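Local coordinates for protein glutamine--tRNA ligase (Saccharomyces cerevisiae, PDB 3TL4) that catalyses the ATP-dependent attachment of glutamine to tRNA(Gln), the chain here being its appended N-terminal tRNA-binding domain, at residues H56-F61 with L72-I77; G80-S85 with D89-Y94; K39-D44 with G76-D81; Q9-V14 with E23-K28; L34-K39 with G64-K69. All blocks are in the same frame, centred on the assembly; numbering follows the deposited sequence.

Contact 1 (H56-F61 with L72-I77)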
# COMPACT_ATOMS: atom_id res chain seq x y z
N HIS A 56 -1.13 -2.45 -12.44
CA HIS A 56 -0.30 -3.64 -12.60
C HIS A 56 -0.31 -4.53 -11.35
O HIS A 56 -0.41 -5.75 -11.45
CB HIS A 56 1.13 -3.30 -13.00
CG HIS A 56 1.93 -4.50 -13.39
ND1 HIS A 56 3.18 -4.77 -12.88
CD2 HIS A 56 1.64 -5.52 -14.24
CE1 HIS A 56 3.62 -5.90 -13.39
NE2 HIS A 56 2.71 -6.37 -14.22
N ASN A 57 -0.21 -3.92 -10.17
CA ASN A 57 -0.43 -4.66 -8.93
C ASN A 57 -1.73 -5.45 -9.00
O ASN A 57 -1.76 -6.64 -8.71
CB ASN A 57 -0.56 -3.72 -7.73
CG ASN A 57 0.76 -3.13 -7.29
OD1 ASN A 57 0.79 -2.08 -6.66
ND2 ASN A 57 1.87 -3.82 -7.61
N LEU A 58 -2.81 -4.77 -9.37
CA LEU A 58 -4.12 -5.41 -9.43
C LEU A 58 -4.11 -6.57 -10.40
O LEU A 58 -4.67 -7.63 -10.11
CB LEU A 58 -5.21 -4.42 -9.82
CG LEU A 58 -6.60 -5.05 -9.94
CD1 LEU A 58 -6.97 -5.80 -8.65
CD2 LEU A 58 -7.63 -3.99 -10.25
N ALA A 59 -3.49 -6.35 -11.56
CA ALA A 59 -3.41 -7.38 -12.59
C ALA A 59 -2.64 -8.57 -12.05
O ALA A 59 -2.95 -9.72 -12.36
CB ALA A 59 -2.76 -6.85 -13.84
N SER A 60 -1.63 -8.29 -11.22
CA SER A 60 -0.78 -9.36 -10.71
C SER A 60 -1.54 -10.19 -9.65
O SER A 60 -1.21 -11.36 -9.42
CB SER A 60 0.55 -8.81 -10.18
OG SER A 60 0.43 -8.33 -8.86
N PHE A 61 -2.56 -9.58 -9.03
CA PHE A 61 -3.43 -10.27 -8.08
C PHE A 61 -4.48 -11.12 -8.81
O PHE A 61 -4.77 -12.24 -8.42
CB PHE A 61 -4.17 -9.26 -7.22
CG PHE A 61 -3.28 -8.43 -6.36
CD1 PHE A 61 -2.16 -8.98 -5.76
CD2 PHE A 61 -3.57 -7.10 -6.14
CE1 PHE A 61 -1.36 -8.21 -4.96
CE2 PHE A 61 -2.77 -6.32 -5.34
CZ PHE A 61 -1.66 -6.88 -4.75
N LEU A 72 -14.65 -1.93 -9.79
CA LEU A 72 -14.74 -1.10 -8.59
C LEU A 72 -13.33 -0.75 -8.15
O LEU A 72 -13.04 0.39 -7.82
CB LEU A 72 -15.45 -1.84 -7.47
CG LEU A 72 -16.94 -2.10 -7.60
CD1 LEU A 72 -17.38 -2.98 -6.43
CD2 LEU A 72 -17.70 -0.78 -7.62
N ILE A 73 -12.46 -1.75 -8.15
CA ILE A 73 -11.05 -1.52 -7.80
C ILE A 73 -10.37 -0.58 -8.81
O ILE A 73 -9.69 0.36 -8.42
CB ILE A 73 -10.26 -2.84 -7.75
CG1 ILE A 73 -11.12 -3.94 -7.10
CG2 ILE A 73 -8.94 -2.65 -7.01
CD1 ILE A 73 -10.39 -5.29 -6.95
N VAL A 74 -10.56 -0.84 -10.10
CA VAL A 74 -10.00 0.04 -11.11
C VAL A 74 -10.46 1.50 -10.96
O VAL A 74 -9.64 2.43 -11.00
CB VAL A 74 -10.30 -0.46 -12.53
CG1 VAL A 74 -9.86 0.58 -13.54
CG2 VAL A 74 -9.61 -1.81 -12.77
N ASN A 75 -11.76 1.72 -10.78
CA ASN A 75 -12.27 3.07 -10.58
C ASN A 75 -11.66 3.73 -9.35
O ASN A 75 -11.38 4.93 -9.34
CB ASN A 75 -13.80 3.06 -10.47
CG ASN A 75 -14.48 2.61 -11.76
OD1 ASN A 75 -13.98 2.82 -12.87
ND2 ASN A 75 -15.65 2.00 -11.61
N GLY A 76 -11.46 2.94 -8.30
CA GLY A 76 -10.83 3.42 -7.09
C GLY A 76 -9.40 3.85 -7.33
O GLY A 76 -8.96 4.89 -6.83
N ILE A 77 -8.66 3.07 -8.11
CA ILE A 77 -7.31 3.47 -8.46
C ILE A 77 -7.36 4.77 -9.26
O ILE A 77 -6.82 5.79 -8.83
CB ILE A 77 -6.56 2.36 -9.25
CG1 ILE A 77 -6.25 1.18 -8.33
CG2 ILE A 77 -5.28 2.91 -9.85
CD1 ILE A 77 -5.94 -0.14 -9.06
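L58 reaches from helix 49-62 into a patch of aliphatic groups on helix 70-78, and every close approach between the two segments runs through its branched end. CD2 does most of the touching: it lies 3.7 Å from CG2 of I73. The same methyl meets CG2 of V74 at 3.9 Å, with CD1 of I77 a looser neighbour. The other branch, CD1 of L58, meets CD1 of I73 at 3.9 Å, so both branches of the leucine touch the isoleucine, whose side chain runs obliquely to it. With CG of L58 anti to the backbone N (chi1 178°), both methyls are carried outward across the gap between the helices. Replacing L58 by alanine is likely to leave I73, V74 and I77 without the methyls that meet them and to open a gap between the helices. A second shell hems the group in: L37 of helix 28-39 packs on both L58 and V74, while F92 of helix 85-98 packs on L58. Next to L58 in the chain, the backbone O of N57 accepts from both OG of S60 and N of F61, which ties the serine back to its own helix. The axes of the two short segments are 11.1 Å apart at an angle of 162°, a nearly antiparallel pairing joined through side chains alone, as in the buried interior of an all-helical bundle.

Contact 2 (G80-S85 with D89-Y94)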
# COMPACT_ATOMS: atom_id res chain seq x y z
N GLY A 80 -8.23 7.95 -7.46
CA GLY A 80 -7.39 8.40 -6.35
C GLY A 80 -7.83 7.94 -4.97
O GLY A 80 -7.25 8.33 -3.96
N ASP A 81 -8.87 7.11 -4.92
CA ASP A 81 -9.32 6.53 -3.66
C ASP A 81 -8.30 5.52 -3.12
O ASP A 81 -7.94 5.54 -1.94
CB ASP A 81 -10.70 5.88 -3.82
CG ASP A 81 -11.83 6.91 -3.97
OD1 ASP A 81 -11.63 8.10 -3.62
OD2 ASP A 81 -12.93 6.52 -4.44
N LEU A 82 -7.83 4.65 -4.00
CA LEU A 82 -6.85 3.62 -3.64
C LEU A 82 -5.47 4.07 -4.08
O LEU A 82 -5.14 3.97 -5.27
CB LEU A 82 -7.22 2.30 -4.31
CG LEU A 82 -8.63 1.79 -4.06
CD1 LEU A 82 -8.89 0.53 -4.86
CD2 LEU A 82 -8.86 1.52 -2.57
N LYS A 83 -4.67 4.55 -3.13
CA LYS A 83 -3.37 5.16 -3.42
C LYS A 83 -2.17 4.23 -3.26
O LYS A 83 -1.11 4.51 -3.80
CB LYS A 83 -3.14 6.40 -2.54
CG LYS A 83 -4.19 7.49 -2.66
CD LYS A 83 -4.26 8.06 -4.07
CE LYS A 83 -3.07 8.96 -4.39
NZ LYS A 83 -3.20 9.64 -5.72
N THR A 84 -2.32 3.14 -2.51
CA THR A 84 -1.16 2.28 -2.24
C THR A 84 -1.40 0.83 -2.67
O THR A 84 -2.54 0.41 -2.88
CB THR A 84 -0.74 2.32 -0.75
OG1 THR A 84 -1.80 1.81 0.06
CG2 THR A 84 -0.44 3.74 -0.31
N SER A 85 -0.30 0.08 -2.80
CA SER A 85 -0.36 -1.35 -3.09
C SER A 85 -1.14 -2.05 -2.01
O SER A 85 -1.85 -3.03 -2.26
CB SER A 85 1.04 -1.95 -3.12
OG SER A 85 1.80 -1.39 -4.17
N ASP A 89 -4.41 -4.23 -2.53
CA ASP A 89 -4.48 -5.61 -2.06
C ASP A 89 -5.73 -5.83 -1.19
O ASP A 89 -6.45 -6.81 -1.36
CB ASP A 89 -3.20 -6.00 -1.31
CG ASP A 89 -3.23 -7.45 -0.80
OD1 ASP A 89 -3.00 -8.38 -1.61
OD2 ASP A 89 -3.48 -7.65 0.40
N ALA A 90 -5.99 -4.91 -0.27
CA ALA A 90 -7.22 -4.95 0.53
C ALA A 90 -8.50 -4.89 -0.33
O ALA A 90 -9.42 -5.65 -0.11
CB ALA A 90 -7.23 -3.82 1.56
N ALA A 91 -8.56 -3.95 -1.26
CA ALA A 91 -9.73 -3.82 -2.11
C ALA A 91 -9.94 -5.11 -2.93
O ALA A 91 -11.06 -5.58 -3.09
CB ALA A 91 -9.59 -2.62 -3.03
N PHE A 92 -8.85 -5.67 -3.43
CA PHE A 92 -8.90 -6.95 -4.13
C PHE A 92 -9.43 -8.07 -3.23
O PHE A 92 -10.31 -8.83 -3.62
CB PHE A 92 -7.52 -7.33 -4.68
CG PHE A 92 -7.46 -8.73 -5.21
CD1 PHE A 92 -8.01 -9.04 -6.45
CD2 PHE A 92 -6.88 -9.74 -4.48
CE1 PHE A 92 -7.99 -10.33 -6.94
CE2 PHE A 92 -6.84 -11.03 -4.96
CZ PHE A 92 -7.40 -11.33 -6.20
N LYS A 93 -8.89 -8.19 -2.03
CA LYS A 93 -9.37 -9.22 -1.13
C LYS A 93 -10.85 -9.05 -0.81
O LYS A 93 -11.56 -10.04 -0.67
CB LYS A 93 -8.52 -9.28 0.14
CG LYS A 93 -7.18 -9.94 -0.12
CD LYS A 93 -6.14 -9.63 0.95
CE LYS A 93 -4.80 -10.27 0.57
NZ LYS A 93 -3.72 -9.95 1.54
N TYR A 94 -11.31 -7.81 -0.70
CA TYR A 94 -12.70 -7.54 -0.35
C TYR A 94 -13.62 -7.91 -1.48
O TYR A 94 -14.66 -8.54 -1.27
CB TYR A 94 -12.93 -6.06 0.00
CG TYR A 94 -14.36 -5.79 0.43
CD1 TYR A 94 -14.76 -6.01 1.74
CD2 TYR A 94 -15.33 -5.36 -0.48
CE1 TYR A 94 -16.06 -5.78 2.15
CE2 TYR A 94 -16.65 -5.13 -0.08
CZ TYR A 94 -17.00 -5.35 1.25
OH TYR A 94 -18.29 -5.14 1.71
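The backbone O of S85 receives the N-H of D89 at 2.8 Å, with an N-H...O angle of 155°: the i to i+4 bond of the first turn of helix 85-98, and the one hydrogen bond joining the two segments. With its CG anti to the backbone N (chi1 -180°), D89 sends its carboxylate away from S85 and along its own helix, where OD2 takes NZ of K93 at 2.6 Å on the syn lone pair, a salt bridge spanning one turn. The hydroxyl of S85 is engaged elsewhere, with OD1 of N57 on helix 49-62. Just before it, T84 is the N-cap, its OG1 accepting from the backbone N of Q87. Further back, the loop folds over the helix at L82, whose CD1 rests on CB of A91 at 3.7 Å; I73 of helix 70-78 touches both residues and adds to the apolar cluster. The loop itself begins at G80, in the Schellman motif that ends helix 70-78, where a positive phi of 87° turns the chain. Polar and apolar work are thus divided along the connection: capping and first-turn bonds probably help to set the start of the new helix, the ion pair probably steadies its outer side, and the leucine-alanine contact packs the loop against its buried side.

Contact 3 (K39-D44 with G76-D81)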
# COMPACT_ATOMS: atom_id res chain seq x y z
N LYS A 39 -8.88 -1.53 -20.18
CA LYS A 39 -9.96 -1.26 -21.14
C LYS A 39 -11.29 -0.87 -20.49
O LYS A 39 -12.18 -0.36 -21.16
CB LYS A 39 -10.17 -2.46 -22.07
CG LYS A 39 -9.10 -2.65 -23.12
CD LYS A 39 -9.15 -1.56 -24.19
CE LYS A 39 -8.36 -1.98 -25.43
NZ LYS A 39 -8.39 -0.98 -26.53
N GLU A 40 -11.43 -1.10 -19.18
CA GLU A 40 -12.64 -0.69 -18.47
C GLU A 40 -12.44 0.63 -17.70
O GLU A 40 -13.04 0.86 -16.65
CB GLU A 40 -13.21 -1.82 -17.59
CG GLU A 40 -12.26 -2.44 -16.56
CD GLU A 40 -12.87 -3.66 -15.86
OE1 GLU A 40 -14.07 -3.95 -16.10
OE2 GLU A 40 -12.17 -4.33 -15.06
N THR A 41 -11.57 1.48 -18.25
CA THR A 41 -11.38 2.84 -17.77
C THR A 41 -11.73 3.74 -18.94
O THR A 41 -11.64 3.33 -20.10
CB THR A 41 -9.90 3.14 -17.40
OG1 THR A 41 -9.08 2.94 -18.55
CG2 THR A 41 -9.41 2.25 -16.27
N PRO A 42 -12.12 4.99 -18.64
CA PRO A 42 -12.50 5.98 -19.66
C PRO A 42 -11.45 6.13 -20.76
O PRO A 42 -10.26 6.15 -20.48
CB PRO A 42 -12.61 7.27 -18.86
CG PRO A 42 -12.99 6.81 -17.48
CD PRO A 42 -12.26 5.52 -17.28
N SER A 43 -11.91 6.26 -22.00
CA SER A 43 -11.02 6.40 -23.16
C SER A 43 -10.06 7.58 -23.04
O SER A 43 -8.93 7.53 -23.54
CB SER A 43 -11.85 6.56 -24.43
OG SER A 43 -12.80 5.52 -24.54
N ASP A 44 -10.52 8.65 -22.39
CA ASP A 44 -9.71 9.86 -22.29
C ASP A 44 -8.98 9.98 -20.96
O ASP A 44 -8.39 11.02 -20.66
CB ASP A 44 -10.57 11.11 -22.54
CG ASP A 44 -11.62 11.33 -21.46
OD1 ASP A 44 -11.95 10.37 -20.73
OD2 ASP A 44 -12.12 12.48 -21.35
N GLY A 76 -11.46 2.94 -8.30
CA GLY A 76 -10.83 3.42 -7.09
C GLY A 76 -9.40 3.85 -7.33
O GLY A 76 -8.96 4.89 -6.83
N ILE A 77 -8.66 3.07 -8.11
CA ILE A 77 -7.31 3.47 -8.46
C ILE A 77 -7.36 4.77 -9.26
O ILE A 77 -6.82 5.79 -8.83
CB ILE A 77 -6.56 2.36 -9.25
CG1 ILE A 77 -6.25 1.18 -8.33
CG2 ILE A 77 -5.28 2.91 -9.85
CD1 ILE A 77 -5.94 -0.14 -9.06
N ILE A 78 -8.03 4.74 -10.42
CA ILE A 78 -7.96 5.90 -11.30
C ILE A 78 -8.57 7.17 -10.70
O ILE A 78 -8.16 8.27 -11.05
CB ILE A 78 -8.50 5.64 -12.73
CG1 ILE A 78 -10.01 5.40 -12.72
CG2 ILE A 78 -7.75 4.50 -13.38
CD1 ILE A 78 -10.65 5.60 -14.08
N ASN A 79 -9.51 7.03 -9.77
CA ASN A 79 -10.04 8.22 -9.11
C ASN A 79 -9.30 8.65 -7.83
O ASN A 79 -9.69 9.60 -7.19
CB ASN A 79 -11.56 8.11 -8.88
CG ASN A 79 -11.91 7.47 -7.57
OD1 ASN A 79 -11.07 6.85 -6.94
ND2 ASN A 79 -13.17 7.61 -7.15
N GLY A 80 -8.23 7.95 -7.46
CA GLY A 80 -7.39 8.40 -6.35
C GLY A 80 -7.83 7.94 -4.97
O GLY A 80 -7.25 8.33 -3.96
N ASP A 81 -8.87 7.11 -4.92
CA ASP A 81 -9.32 6.53 -3.66
C ASP A 81 -8.30 5.52 -3.12
O ASP A 81 -7.94 5.54 -1.94
CB ASP A 81 -10.70 5.88 -3.82
CG ASP A 81 -11.83 6.91 -3.97
OD1 ASP A 81 -11.63 8.10 -3.62
OD2 ASP A 81 -12.93 6.52 -4.44
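The extended backbone at T41 and P42 passes the C-terminal end of helix 70-78, with CA of T41 7.9 Å from CA of I78. I78 carries the whole contact. The end of I78, CD1, comes up against CD of the P42 ring at 3.6 Å, while its CG2 lies 4.0 Å from CG2 of T41, the threonine and isoleucine side chains running at a slant to each other. In T41, chi1 of 59° sets CG2 anti to the carbonyl carbon, the branch that meets I78, and OG1 is bonded instead to the carbonyl O of I38. Y45 and W47 of the same loop also touch I78. Beyond it the helix ends in a Schellman motif at G80. N79 forms an Asx turn there, its OD1 accepting from N of D81 at 3.0 Å, and its ND2 returns a bond to OD2 of D81 from above the carboxylate plane. OG1 of T41 and the amide of N79 are thus spent on local turns; no hydrogen bond crosses, and the two segments are joined by aliphatic packing at a partly open surface.

Contact 4 (Q9-V14 with E23-K28)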
# COMPACT_ATOMS: atom_id res chain seq x y z
N GLN A 9 0.96 -2.67 -27.80
CA GLN A 9 0.51 -1.36 -28.25
C GLN A 9 -0.22 -0.61 -27.14
O GLN A 9 0.10 0.55 -26.85
CB GLN A 9 -0.38 -1.51 -29.49
CG GLN A 9 -0.17 -0.43 -30.54
CD GLN A 9 -0.89 -0.74 -31.85
OE1 GLN A 9 -2.01 -0.27 -32.08
NE2 GLN A 9 -0.26 -1.54 -32.71
N LEU A 10 -1.18 -1.26 -26.49
CA LEU A 10 -1.98 -0.61 -25.44
C LEU A 10 -1.13 -0.16 -24.26
O LEU A 10 -1.27 0.96 -23.78
CB LEU A 10 -3.08 -1.55 -24.95
CG LEU A 10 -3.91 -1.07 -23.77
CD1 LEU A 10 -4.66 0.21 -24.13
CD2 LEU A 10 -4.88 -2.15 -23.31
N PHE A 11 -0.24 -1.04 -23.80
CA PHE A 11 0.57 -0.80 -22.61
C PHE A 11 1.51 0.37 -22.77
O PHE A 11 1.69 1.17 -21.84
CB PHE A 11 1.37 -2.05 -22.25
CG PHE A 11 0.52 -3.23 -21.86
CD1 PHE A 11 -0.83 -3.07 -21.60
CD2 PHE A 11 1.07 -4.49 -21.76
CE1 PHE A 11 -1.62 -4.16 -21.24
CE2 PHE A 11 0.29 -5.58 -21.40
CZ PHE A 11 -1.05 -5.42 -21.14
N SER A 12 2.14 0.48 -23.93
CA SER A 12 3.06 1.59 -24.16
C SER A 12 2.28 2.87 -24.44
O SER A 12 2.79 3.96 -24.22
CB SER A 12 4.02 1.27 -25.30
OG SER A 12 3.29 1.04 -26.49
N GLN A 13 1.05 2.73 -24.91
CA GLN A 13 0.18 3.89 -25.13
C GLN A 13 -0.29 4.51 -23.82
O GLN A 13 -0.47 5.73 -23.74
CB GLN A 13 -1.01 3.52 -26.00
CG GLN A 13 -0.65 3.41 -27.47
CD GLN A 13 -1.66 2.62 -28.27
OE1 GLN A 13 -2.61 2.06 -27.71
NE2 GLN A 13 -1.46 2.57 -29.58
N VAL A 14 -0.50 3.68 -22.80
CA VAL A 14 -0.84 4.21 -21.48
C VAL A 14 0.43 4.67 -20.75
O VAL A 14 0.37 5.25 -19.66
CB VAL A 14 -1.70 3.21 -20.65
CG1 VAL A 14 -2.82 2.63 -21.52
CG2 VAL A 14 -0.86 2.11 -20.07
N GLU A 23 8.85 -7.00 -20.18
CA GLU A 23 8.78 -7.85 -19.00
C GLU A 23 7.33 -8.32 -18.73
O GLU A 23 7.08 -9.51 -18.50
CB GLU A 23 9.35 -7.08 -17.81
CG GLU A 23 9.35 -7.81 -16.49
CD GLU A 23 9.57 -6.87 -15.33
OE1 GLU A 23 10.54 -6.08 -15.37
OE2 GLU A 23 8.76 -6.90 -14.38
N ILE A 24 6.38 -7.39 -18.76
CA ILE A 24 4.97 -7.71 -18.54
C ILE A 24 4.42 -8.81 -19.47
O ILE A 24 3.73 -9.72 -19.01
CB ILE A 24 4.07 -6.46 -18.66
CG1 ILE A 24 4.32 -5.51 -17.48
CG2 ILE A 24 2.59 -6.87 -18.71
CD1 ILE A 24 3.66 -4.14 -17.64
N VAL A 25 4.71 -8.72 -20.77
CA VAL A 25 4.18 -9.67 -21.75
C VAL A 25 4.84 -11.04 -21.64
O VAL A 25 4.38 -12.01 -22.24
CB VAL A 25 4.30 -9.15 -23.21
CG1 VAL A 25 3.34 -8.01 -23.47
CG2 VAL A 25 5.73 -8.73 -23.52
N LYS A 26 5.92 -11.12 -20.86
CA LYS A 26 6.52 -12.40 -20.52
C LYS A 26 5.47 -13.26 -19.81
O LYS A 26 5.42 -14.48 -19.98
CB LYS A 26 7.73 -12.19 -19.60
CG LYS A 26 9.11 -12.44 -20.24
CD LYS A 26 9.33 -11.56 -21.46
CE LYS A 26 10.76 -11.68 -21.95
NZ LYS A 26 10.97 -10.94 -23.23
N ASN A 27 4.62 -12.60 -19.02
CA ASN A 27 3.58 -13.26 -18.23
C ASN A 27 2.19 -13.05 -18.83
O ASN A 27 1.53 -12.04 -18.59
CB ASN A 27 3.60 -12.70 -16.81
CG ASN A 27 2.61 -13.39 -15.91
OD1 ASN A 27 1.53 -13.82 -16.33
ND2 ASN A 27 2.97 -13.51 -14.63
N LYS A 28 1.74 -14.03 -19.61
CA LYS A 28 0.54 -13.83 -20.41
C LYS A 28 -0.77 -13.76 -19.62
O LYS A 28 -1.71 -13.12 -20.07
CB LYS A 28 0.47 -14.88 -21.52
CG LYS A 28 1.54 -14.69 -22.58
CD LYS A 28 1.45 -15.73 -23.69
CE LYS A 28 2.64 -15.63 -24.64
NZ LYS A 28 2.71 -14.31 -25.33
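The first two helices of the domain, 4-13 and 18-24, follow each other through a short turn, and F11 reaches from one to the other. Its ring atom CE2 lies 3.8 Å from CG2 of I24, with CD2 next in line at 4.2 Å from the same methyl. The other approach is longer, CE2 of F11 to CG1 of V25 at 4.4 Å. Both methyls come at the ring obliquely, so the packing is a slanted aliphatic-aromatic contact in which one corner of the ring does the touching. I24 holds CG2 anti to its backbone N, and this is the branch that is offered to the phenylalanine. No hydrogen bond passes between the two segments, and CA of F11 stays 9.1 Å from CA of I24, a spacing that the long aromatic side chain bridges. Around the ring, F16 from the intervening turn and S31 and L34 from helix 28-39 supply further neighbours. Just beyond V25, N27 stands at the N-cap of helix 28-39, with OD1 bonded to the backbone N of V30, so the chain turns directly from this packing into the next helix. F11 is thus buried where helices 4-13, 18-24 and 28-39 meet, ordinary aromatic packing of an all-helical domain, here at the N-terminal end of the tRNA-binding domain.

Contact 5 (L34-K39 with G64-K69)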
# COMPACT_ATOMS: atom_id res chain seq x y z
N LEU A 34 -4.28 -7.27 -17.21
CA LEU A 34 -3.89 -5.87 -17.33
C LEU A 34 -4.64 -5.21 -18.48
O LEU A 34 -5.24 -4.15 -18.31
CB LEU A 34 -2.38 -5.72 -17.49
CG LEU A 34 -1.86 -4.29 -17.49
CD1 LEU A 34 -2.39 -3.54 -16.28
CD2 LEU A 34 -0.35 -4.29 -17.48
N TYR A 35 -4.63 -5.86 -19.64
CA TYR A 35 -5.37 -5.40 -20.81
C TYR A 35 -6.85 -5.14 -20.49
O TYR A 35 -7.37 -4.05 -20.75
CB TYR A 35 -5.25 -6.42 -21.95
CG TYR A 35 -5.80 -5.96 -23.29
CD1 TYR A 35 -7.12 -6.19 -23.64
CD2 TYR A 35 -4.99 -5.29 -24.19
CE1 TYR A 35 -7.62 -5.76 -24.86
CE2 TYR A 35 -5.47 -4.85 -25.41
CZ TYR A 35 -6.79 -5.09 -25.74
OH TYR A 35 -7.27 -4.66 -26.96
N LYS A 36 -7.52 -6.14 -19.93
CA LYS A 36 -8.95 -5.99 -19.65
C LYS A 36 -9.22 -4.92 -18.60
O LYS A 36 -10.19 -4.18 -18.71
CB LYS A 36 -9.60 -7.32 -19.25
CG LYS A 36 -9.89 -7.46 -17.75
CD LYS A 36 -10.62 -8.78 -17.40
CE LYS A 36 -10.64 -9.06 -15.88
NZ LYS A 36 -11.72 -8.35 -15.13
N LEU A 37 -8.36 -4.83 -17.59
CA LEU A 37 -8.49 -3.79 -16.57
C LEU A 37 -8.32 -2.39 -17.16
O LEU A 37 -9.15 -1.51 -16.93
CB LEU A 37 -7.51 -4.02 -15.41
CG LEU A 37 -7.70 -5.31 -14.60
CD1 LEU A 37 -6.50 -5.59 -13.69
CD2 LEU A 37 -9.00 -5.31 -13.80
N ILE A 38 -7.25 -2.18 -17.93
CA ILE A 38 -7.07 -0.91 -18.63
C ILE A 38 -8.25 -0.54 -19.56
O ILE A 38 -8.59 0.64 -19.71
CB ILE A 38 -5.77 -0.91 -19.45
CG1 ILE A 38 -4.56 -0.88 -18.51
CG2 ILE A 38 -5.72 0.29 -20.38
CD1 ILE A 38 -3.23 -0.91 -19.23
N LYS A 39 -8.88 -1.53 -20.18
CA LYS A 39 -9.96 -1.26 -21.14
C LYS A 39 -11.29 -0.87 -20.49
O LYS A 39 -12.18 -0.36 -21.16
CB LYS A 39 -10.17 -2.46 -22.07
CG LYS A 39 -9.10 -2.65 -23.12
CD LYS A 39 -9.15 -1.56 -24.19
CE LYS A 39 -8.36 -1.98 -25.43
NZ LYS A 39 -8.39 -0.98 -26.53
N GLY A 64 -4.95 -13.54 -14.63
CA GLY A 64 -5.62 -14.30 -15.66
C GLY A 64 -7.03 -14.72 -15.33
O GLY A 64 -7.78 -15.13 -16.21
N THR A 65 -7.41 -14.62 -14.06
CA THR A 65 -8.74 -15.04 -13.62
C THR A 65 -9.78 -13.94 -13.73
O THR A 65 -9.45 -12.76 -13.68
CB THR A 65 -8.71 -15.53 -12.17
OG1 THR A 65 -7.76 -16.59 -12.04
CG2 THR A 65 -10.08 -16.03 -11.76
N ASP A 66 -11.05 -14.30 -13.87
CA ASP A 66 -12.10 -13.30 -13.91
C ASP A 66 -12.57 -12.95 -12.51
O ASP A 66 -12.93 -13.84 -11.73
CB ASP A 66 -13.28 -13.76 -14.76
CG ASP A 66 -13.09 -13.44 -16.23
OD1 ASP A 66 -12.36 -12.47 -16.53
OD2 ASP A 66 -13.67 -14.16 -17.08
N LEU A 67 -12.55 -11.66 -12.20
CA LEU A 67 -13.01 -11.17 -10.90
C LEU A 67 -14.27 -10.32 -11.09
O LEU A 67 -14.22 -9.24 -11.69
CB LEU A 67 -11.91 -10.35 -10.22
CG LEU A 67 -12.16 -9.83 -8.80
CD1 LEU A 67 -12.11 -10.96 -7.79
CD2 LEU A 67 -11.13 -8.77 -8.46
N PRO A 68 -15.42 -10.81 -10.59
CA PRO A 68 -16.64 -9.99 -10.66
C PRO A 68 -16.44 -8.66 -9.94
O PRO A 68 -15.75 -8.62 -8.92
CB PRO A 68 -17.68 -10.85 -9.95
CG PRO A 68 -17.17 -12.27 -10.11
CD PRO A 68 -15.68 -12.14 -10.01
N LYS A 69 -17.01 -7.58 -10.47
CA LYS A 69 -16.88 -6.25 -9.89
C LYS A 69 -15.42 -5.74 -9.82
O LYS A 69 -15.11 -4.87 -9.01
CB LYS A 69 -17.52 -6.20 -8.50
CG LYS A 69 -19.04 -6.33 -8.48
CD LYS A 69 -19.73 -5.12 -9.08
CE LYS A 69 -21.26 -5.22 -9.01
NZ LYS A 69 -21.82 -5.01 -7.64
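T65 and D66 face K36 from the 64-69 loop, in an all-helical domain where this loop links helix 49-62 to helix 70-78 and passes alongside helix 28-39. At the start of the segment, G64 is held by its backbone N to OG of S33 on helix 28-39. The backbone O of T65 lies 4.5 Å from CE of K36, although the threonine side chain points away. Next comes D66, whose OD1 comes within 3.9 Å of CE of K36, the two side chains crossing at a slant. Their charged ends, NZ of K36 and OD1 of D66, are 4.4 Å apart, too far for a salt bridge, and the aspartate is poorly ordered, so any attraction is probably loose and solvent-screened. L67 follows with its side chain packed on I73, so that it joins the loop to helix 70-78 by apolar packing. The chain of K36 is extended through chi2 and chi3 and then bends at chi4 (83°), which leaves its NZ 4.3 Å from the backbone O of L67.

How the contacts relate
The five contacts join neighbouring helices and loops of the N-terminal half of the tRNA-binding domain. Contact 1 is the buried middle: it lies about 7 Å from contact 2 and about 8 Å from contact 5, centre to centre. It shares G76 and I77 with contact 3, about 10 Å off, where V74 and T41 also touch. Contacts 2 and 3 share G80 and D81, and the backbone O of G76 accepts from N of L82 at 3.1 Å. Contact 4 sits outermost, about 22 Å between centres from contact 2, yet CE1 of F11 reaches CG of L34, 3.8 Å away, and so joins contact 5. The ATP-dependent chemistry belongs to the whole enzyme, of which this chain is the appended domain.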